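Side-chain contacts in protein (thiaminase I) (PDB 3THI), which degrades thiamin by base exchange, transferring its pyrimidine group to an incoming nucleophile with release of the thiazole part: residues K187-R190 with G191-L195; G154-K157 with A158-L162; R347-L350 with K351-Q355. All coordinates share one frame; numbering follows the deposited sequence.

Contact 1: residues K187-R190 with G191-L195; sequences KVIR and GLRLL
In I189 and R193 the first torsions turn two side chains onto one another. With CG1 of I189 lying beside its own backbone N (chi1 -69°), the CG2 methyl stands opposite that nitrogen and faces the next turn, while CG of R193, opposite its own carbonyl carbon (chi1 -75°), starts back along the chain toward it. This is i to i+4 packing on one flank of helix 186-199, an amphipathic helix of the Thiaminase-1 domain, which belongs to the periplasmic binding protein clan. I189 CG2 meets the aliphatic part of the arginine at 4.0 Å from R193 CD, the two chains crossing at a slant, and it sits at the edge of the guanidinium, near its plane. The arginine stem also covers the backbone, with R193 CG 3.3 Å from I189 O. Beyond the stem, the chain bends at chi3, and R193 NE donates to A360 O, so the charged end reaches the C-terminal helix 357-361, whose A360 and L361 also pack on I189.

One residue earlier in each segment, the side chains of the buried flank are apolar. V188 CG1 approaches L192 CD1 at a loose 4.4 Å, but L192 CG lies closer to the backbone, 3.4 Å from V188 O. V188 continues onto Y161, A164, L165 and V168 of helix 154-169. On the exposed flank R190 contributes mainly through its main chain: R190 O accepts from L194 N and is also approached by L194 CB at 3.3 Å, while the leucine itself turns to Y125 and Y128. G191 N donates to K187 O, and R193 N donates to I189 O at 2.8 Å, nearly in line with its C=O.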
loop_
_atom_site.group_PDB
_atom_site.type_symbol
_atom_site.label_atom_id
_atom_site.label_comp_id
_atom_site.label_asym_id
_atom_site.label_seq_id
_atom_site.Cartn_x
_atom_site.Cartn_y
_atom_site.Cartn_z
ATOM N N LYS A 187 -22.977 -7.556 2.922
ATOM C CA LYS A 187 -22.700 -6.734 1.755
ATOM C C LYS A 187 -21.210 -6.812 1.422
ATOM O O LYS A 187 -20.834 -6.976 0.257
ATOM C CB LYS A 187 -23.093 -5.276 2.019
ATOM C CG LYS A 187 -24.556 -4.949 1.806
ATOM C CD LYS A 187 -24.864 -3.532 2.289
ATOM C CE LYS A 187 -26.268 -3.083 1.901
ATOM N NZ LYS A 187 -26.379 -2.878 0.424
ATOM N N VAL A 188 -20.371 -6.702 2.454
ATOM C CA VAL A 188 -18.925 -6.758 2.287
ATOM C C VAL A 188 -18.530 -8.111 1.733
ATOM O O VAL A 188 -17.757 -8.192 0.779
ATOM C CB VAL A 188 -18.181 -6.509 3.615
ATOM C CG1 VAL A 188 -16.675 -6.672 3.429
ATOM C CG2 VAL A 188 -18.475 -5.118 4.113
ATOM N N ILE A 189 -19.077 -9.169 2.326
ATOM C CA ILE A 189 -18.797 -10.530 1.874
ATOM C C ILE A 189 -19.253 -10.710 0.423
ATOM O O ILE A 189 -18.527 -11.280 -0.388
ATOM C CB ILE A 189 -19.470 -11.585 2.792
ATOM C CG1 ILE A 189 -18.782 -11.596 4.162
ATOM C CG2 ILE A 189 -19.398 -12.972 2.167
ATOM C CD1 ILE A 189 -17.298 -11.934 4.098
ATOM N N ARG A 190 -20.429 -10.185 0.087
ATOM C CA ARG A 190 -20.936 -10.292 -1.279
ATOM C C ARG A 190 -19.997 -9.570 -2.235
ATOM O O ARG A 190 -19.816 -9.985 -3.378
ATOM C CB ARG A 190 -22.354 -9.728 -1.390
ATOM C CG ARG A 190 -23.430 -10.733 -0.993
ATOM C CD ARG A 190 -24.834 -10.183 -1.219
ATOM N NE ARG A 190 -25.275 -9.271 -0.162
ATOM C CZ ARG A 190 -25.877 -8.102 -0.377
ATOM N NH1 ARG A 190 -26.105 -7.678 -1.616
ATOM N NH2 ARG A 190 -26.300 -7.376 0.648
ATOM N N GLY A 191 -19.414 -8.480 -1.749
ATOM C CA GLY A 191 -18.475 -7.719 -2.544
ATOM C C GLY A 191 -17.219 -8.531 -2.799
ATOM O O GLY A 191 -16.780 -8.651 -3.943
ATOM N N LEU A 192 -16.670 -9.141 -1.749
ATOM C CA LEU A 192 -15.449 -9.935 -1.886
ATOM C C LEU A 192 -15.678 -11.182 -2.743
ATOM O O LEU A 192 -14.805 -11.577 -3.512
ATOM C CB LEU A 192 -14.878 -10.299 -0.511
ATOM C CG LEU A 192 -14.493 -9.147 0.428
ATOM C CD1 LEU A 192 -13.997 -9.693 1.751
ATOM C CD2 LEU A 192 -13.425 -8.268 -0.215
ATOM N N ARG A 193 -16.857 -11.786 -2.616
ATOM C CA ARG A 193 -17.203 -12.962 -3.406
ATOM C C ARG A 193 -17.325 -12.578 -4.858
ATOM O O ARG A 193 -16.900 -13.326 -5.729
ATOM C CB ARG A 193 -18.533 -13.566 -2.964
ATOM C CG ARG A 193 -18.444 -14.310 -1.672
ATOM C CD ARG A 193 -19.747 -14.975 -1.326
ATOM N NE ARG A 193 -19.437 -16.179 -0.586
ATOM C CZ ARG A 193 -19.680 -17.406 -1.027
ATOM N NH1 ARG A 193 -20.261 -17.583 -2.204
ATOM N NH2 ARG A 193 -19.284 -18.451 -0.316
ATOM N N LEU A 194 -17.925 -11.417 -5.119
ATOM C CA LEU A 194 -18.100 -10.946 -6.486
ATOM C C LEU A 194 -16.732 -10.856 -7.176
ATOM O O LEU A 194 -16.587 -11.250 -8.336
ATOM C CB LEU A 194 -18.786 -9.583 -6.499
ATOM C CG LEU A 194 -19.204 -9.139 -7.897
ATOM C CD1 LEU A 194 -20.201 -10.135 -8.462
ATOM C CD2 LEU A 194 -19.779 -7.751 -7.865
ATOM N N LEU A 195 -15.734 -10.369 -6.436
ATOM C CA LEU A 195 -14.373 -10.235 -6.936
ATOM C C LEU A 195 -13.780 -11.601 -7.246
ATOM O O LEU A 195 -13.130 -11.778 -8.271
ATOM C CB LEU A 195 -13.499 -9.540 -5.902
ATOM C CG LEU A 195 -13.698 -8.051 -5.696
ATOM C CD1 LEU A 195 -12.974 -7.627 -4.444
ATOM C CD2 LEU A 195 -13.203 -7.289 -6.921
#

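Contact 2: residues G154-K157 with A158-L162; sequences GTTK and ASMYL
Polar contacts dominate where T155 meets S159. The backbone N of S159 donates to T155 O at 2.8 Å, and S159 OG lies 2.9 Å from the same oxygen, near enough for a second bond, although another acceptor competes for the hydroxyl proton. Equivalent main-chain bonds join A158 N to G154 O, M160 N to T156 O and Y161 N to K157 O. Toward the start of the helix, T156 OG1 and K157 NZ make weak hydrogen bonds to A152 O and G153 O.

One side-chain pair, T156 and M160, lies alongside and runs the same way, with T156 CG2 4.1 Å from M160 SD. The thioether sits there because CG of M160 stands opposite its own carbonyl carbon (chi1 -68°), which also brings M160 CG to 3.2 Å from T156 O; the bend at chi3 then carries CE away to L195, while CB packs on L192. An alanine here would keep the backbone bond but is likely to leave T156 CG2 without its sulfur neighbour and open a gap against L195.

Against the backbone, A158 CB rests 3.3 Å from G154 O, a small side chain on which W349 and L350 pack. These i to i+4 contacts are those of an alpha-helix, here the first turns of helix 154-169, packed between neighbouring helices in a periplasmic binding protein-like fold.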
loop_
_atom_site.group_PDB
_atom_site.type_symbol
_atom_site.label_atom_id
_atom_site.label_comp_id
_atom_site.label_asym_id
_atom_site.label_seq_id
_atom_site.Cartn_x
_atom_site.Cartn_y
_atom_site.Cartn_z
ATOM N N GLY A 154 -4.371 -14.441 4.143
ATOM C CA GLY A 154 -5.440 -14.100 5.074
ATOM C C GLY A 154 -5.530 -12.636 5.464
ATOM O O GLY A 154 -6.624 -12.087 5.541
ATOM N N THR A 155 -4.383 -11.996 5.659
ATOM C CA THR A 155 -4.359 -10.594 6.051
ATOM C C THR A 155 -4.836 -9.694 4.918
ATOM O O THR A 155 -5.478 -8.670 5.167
ATOM C CB THR A 155 -2.951 -10.174 6.578
ATOM O OG1 THR A 155 -2.634 -10.951 7.741
ATOM C CG2 THR A 155 -2.926 -8.693 6.956
ATOM N N THR A 156 -4.542 -10.081 3.676
ATOM C CA THR A 156 -4.982 -9.303 2.511
ATOM C C THR A 156 -6.513 -9.304 2.479
ATOM O O THR A 156 -7.146 -8.250 2.377
ATOM C CB THR A 156 -4.459 -9.909 1.198
ATOM O OG1 THR A 156 -3.037 -9.785 1.153
ATOM C CG2 THR A 156 -5.052 -9.195 0.001
ATOM N N LYS A 157 -7.090 -10.499 2.577
ATOM C CA LYS A 157 -8.532 -10.664 2.583
ATOM C C LYS A 157 -9.143 -9.899 3.761
ATOM O O LYS A 157 -10.127 -9.177 3.592
ATOM C CB LYS A 157 -8.894 -12.140 2.700
ATOM C CG LYS A 157 -8.458 -13.000 1.542
ATOM C CD LYS A 157 -8.868 -14.440 1.803
ATOM C CE LYS A 157 -8.061 -15.423 1.010
ATOM N NZ LYS A 157 -6.692 -15.584 1.510
ATOM N N ALA A 158 -8.552 -10.059 4.949
ATOM C CA ALA A 158 -9.022 -9.380 6.160
ATOM C C ALA A 158 -8.980 -7.874 5.962
ATOM O O ALA A 158 -9.887 -7.153 6.376
ATOM C CB ALA A 158 -8.170 -9.774 7.345
ATOM N N SER A 159 -7.929 -7.408 5.299
ATOM C CA SER A 159 -7.770 -5.988 5.009
ATOM C C SER A 159 -8.805 -5.497 4.017
ATOM O O SER A 159 -9.343 -4.409 4.175
ATOM C CB SER A 159 -6.375 -5.698 4.469
ATOM O OG SER A 159 -5.430 -5.749 5.508
ATOM N N MET A 160 -9.068 -6.287 2.983
ATOM C CA MET A 160 -10.056 -5.897 1.990
ATOM C C MET A 160 -11.429 -5.838 2.648
ATOM O O MET A 160 -12.214 -4.922 2.395
ATOM C CB MET A 160 -10.047 -6.873 0.829
ATOM C CG MET A 160 -8.782 -6.790 0.015
ATOM S SD MET A 160 -8.751 -8.002 -1.292
ATOM C CE MET A 160 -9.867 -7.256 -2.476
ATOM N N TYR A 161 -11.678 -6.789 3.545
ATOM C CA TYR A 161 -12.933 -6.852 4.287
ATOM C C TYR A 161 -13.169 -5.545 5.073
ATOM O O TYR A 161 -14.229 -4.914 4.970
ATOM C CB TYR A 161 -12.916 -8.049 5.259
ATOM C CG TYR A 161 -14.160 -8.140 6.115
ATOM C CD1 TYR A 161 -15.311 -8.769 5.636
ATOM C CD2 TYR A 161 -14.218 -7.528 7.372
ATOM C CE1 TYR A 161 -16.493 -8.782 6.377
ATOM C CE2 TYR A 161 -15.405 -7.536 8.124
ATOM C CZ TYR A 161 -16.533 -8.166 7.612
ATOM O OH TYR A 161 -17.702 -8.180 8.325
ATOM N N LEU A 162 -12.167 -5.152 5.854
ATOM C CA LEU A 162 -12.242 -3.957 6.689
ATOM C C LEU A 162 -12.348 -2.662 5.906
ATOM O O LEU A 162 -13.005 -1.724 6.343
ATOM C CB LEU A 162 -11.060 -3.930 7.654
ATOM C CG LEU A 162 -11.135 -5.073 8.667
ATOM C CD1 LEU A 162 -9.888 -5.132 9.517
ATOM C CD2 LEU A 162 -12.337 -4.863 9.532
#

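Contact 3: residues R347-L350 with K351-Q355; sequences RTWL and KDAKQ
W349 and A353 form the tight side of this contact, a CH-pi pair one turn apart in helix 346-353, a short amphipathic helix that packs on helix 154-169 in the periplasmic binding protein-like fold. The methyl of A353 sits over one face of the indole, 4.2 Å from the centroid of the W349 six-membered ring and 28° off its normal; the nearest ring atom, W349 CZ3, is 3.7 Å from A353 CB. The indole reaches this position because its CG lies opposite the backbone N and the ring plane stands about at right angles to the CA-CB-CG plane (chi2 93°), presenting a face along the helix. W349 NE1 donates to P179 O, which probably fixes the rotation of the ring, and L178, L181 and L162 also pack against it. The same methyl touches the backbone as well, with A353 CB 3.3 Å from W349 O.

The looser side, more open to solvent, is made by T348, D352, K351 and K354. T348 and D352 run side by side, and the nearest side-chain approach is T348 CG2 to D352 OD2 at 3.8 Å, a methyl against a carboxylate oxygen. K351 covers R347 O with its CG at 3.4 Å, then stretches away in extended form, as K354 does too. R347 turns instead to other parts of the fold: its guanidinium bonds to S41 O and makes a salt bridge with D45. The backbone does not follow the side-chain contrast. K354 N reaches L350 O at a long 3.3 Å, whereas on the looser flank D352 N points almost straight at T348 O, 2.9 Å away, with an N-H...O angle of 167°.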
loop_
_atom_site.group_PDB
_atom_site.type_symbol
_atom_site.label_atom_id
_atom_site.label_comp_id
_atom_site.label_asym_id
_atom_site.label_seq_id
_atom_site.Cartn_x
_atom_site.Cartn_y
_atom_site.Cartn_z
ATOM N N ARG A 347 -3.447 -7.719 15.487
ATOM C CA ARG A 347 -2.861 -9.059 15.368
ATOM C C ARG A 347 -3.806 -10.183 15.794
ATOM O O ARG A 347 -3.933 -11.176 15.085
ATOM C CB ARG A 347 -1.526 -9.159 16.105
ATOM C CG ARG A 347 -0.445 -8.253 15.537
ATOM C CD ARG A 347 0.946 -8.731 15.937
ATOM N NE ARG A 347 2.001 -7.760 15.653
ATOM C CZ ARG A 347 2.439 -7.440 14.436
ATOM N NH1 ARG A 347 1.919 -7.993 13.346
ATOM N NH2 ARG A 347 3.450 -6.594 14.310
ATOM N N THR A 348 -4.508 -10.007 16.912
ATOM C CA THR A 348 -5.439 -11.026 17.382
ATOM C C THR A 348 -6.628 -11.121 16.426
ATOM O O THR A 348 -7.018 -12.216 16.022
ATOM C CB THR A 348 -5.943 -10.739 18.837
ATOM O OG1 THR A 348 -4.831 -10.761 19.741
ATOM C CG2 THR A 348 -6.962 -11.805 19.288
ATOM N N TRP A 349 -7.176 -9.969 16.052
ATOM C CA TRP A 349 -8.313 -9.915 15.147
ATOM C C TRP A 349 -7.985 -10.570 13.806
ATOM O O TRP A 349 -8.853 -11.168 13.169
ATOM C CB TRP A 349 -8.749 -8.465 14.917
ATOM C CG TRP A 349 -10.095 -8.350 14.248
ATOM C CD1 TRP A 349 -11.304 -8.219 14.869
ATOM C CD2 TRP A 349 -10.368 -8.372 12.835
ATOM N NE1 TRP A 349 -12.315 -8.159 13.937
ATOM C CE2 TRP A 349 -11.773 -8.250 12.682
ATOM C CE3 TRP A 349 -9.572 -8.489 11.685
ATOM C CZ2 TRP A 349 -12.394 -8.238 11.422
ATOM C CZ3 TRP A 349 -10.199 -8.480 10.427
ATOM C CH2 TRP A 349 -11.593 -8.357 10.315
ATOM N N LEU A 350 -6.735 -10.439 13.371
ATOM C CA LEU A 350 -6.291 -11.024 12.114
ATOM C C LEU A 350 -6.252 -12.549 12.214
ATOM O O LEU A 350 -6.622 -13.254 11.265
ATOM C CB LEU A 350 -4.910 -10.471 11.747
ATOM C CG LEU A 350 -4.762 -9.529 10.551
ATOM C CD1 LEU A 350 -6.044 -8.819 10.214
ATOM C CD2 LEU A 350 -3.648 -8.549 10.841
ATOM N N LYS A 351 -5.802 -13.060 13.358
ATOM C CA LYS A 351 -5.753 -14.511 13.565
ATOM C C LYS A 351 -7.177 -15.065 13.584
ATOM O O LYS A 351 -7.471 -16.084 12.959
ATOM C CB LYS A 351 -5.039 -14.862 14.874
ATOM C CG LYS A 351 -3.558 -14.537 14.876
ATOM C CD LYS A 351 -2.842 -15.151 16.073
ATOM C CE LYS A 351 -1.332 -14.931 15.994
ATOM N NZ LYS A 351 -0.575 -15.830 16.922
ATOM N N ASP A 352 -8.057 -14.360 14.291
ATOM C CA ASP A 352 -9.458 -14.734 14.406
ATOM C C ASP A 352 -10.164 -14.704 13.055
ATOM O O ASP A 352 -11.051 -15.529 12.792
ATOM C CB ASP A 352 -10.186 -13.765 15.345
ATOM C CG ASP A 352 -9.834 -13.974 16.803
ATOM O OD1 ASP A 352 -9.334 -15.064 17.152
ATOM O OD2 ASP A 352 -10.079 -13.038 17.601
ATOM N N ALA A 353 -9.817 -13.707 12.237
ATOM C CA ALA A 353 -10.415 -13.534 10.920
ATOM C C ALA A 353 -10.137 -14.676 9.959
ATOM O O ALA A 353 -11.046 -15.101 9.250
ATOM C CB ALA A 353 -9.981 -12.212 10.301
ATOM N N LYS A 354 -8.903 -15.183 9.927
ATOM C CA LYS A 354 -8.586 -16.276 9.002
ATOM C C LYS A 354 -9.281 -17.607 9.334
ATOM O O LYS A 354 -9.263 -18.556 8.541
ATOM C CB LYS A 354 -7.073 -16.462 8.819
ATOM C CG LYS A 354 -6.355 -17.251 9.899
ATOM C CD LYS A 354 -4.930 -17.569 9.442
ATOM C CE LYS A 354 -4.202 -18.481 10.422
ATOM N NZ LYS A 354 -2.868 -18.921 9.908
ATOM N N GLN A 355 -9.923 -17.662 10.495
ATOM C CA GLN A 355 -10.649 -18.857 10.906
ATOM C C GLN A 355 -12.114 -18.746 10.493
ATOM O O GLN A 355 -12.889 -19.685 10.680
ATOM C CB GLN A 355 -10.602 -19.005 12.417
ATOM C CG GLN A 355 -9.234 -19.137 13.003
ATOM C CD GLN A 355 -9.318 -19.567 14.443
ATOM O OE1 GLN A 355 -9.244 -20.757 14.728
ATOM N NE2 GLN A 355 -9.548 -18.614 15.359
#

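Overall arrangement
All three contacts are i to i+4 packing along single helices, and all are only partly buried, but they differ in depth. Contact 2 lies deepest, its centre about 13 Å from the chain centre, against 21 Å and 20 Å for contacts 1 and 3, which lie nearer the surface. Helix 154-169 is the middle element, touched by helix 186-199 and by helix 346-353, whereas contacts 1 and 3 do not meet, their nearest atoms being about 9 Å apart. The outer helices carry exposed charged residues as well as R193 and R347, which are tied to other parts of the fold; contact 2 has fewer charges, K157 alone, beside small, hydroxyl, thioether and aromatic groups.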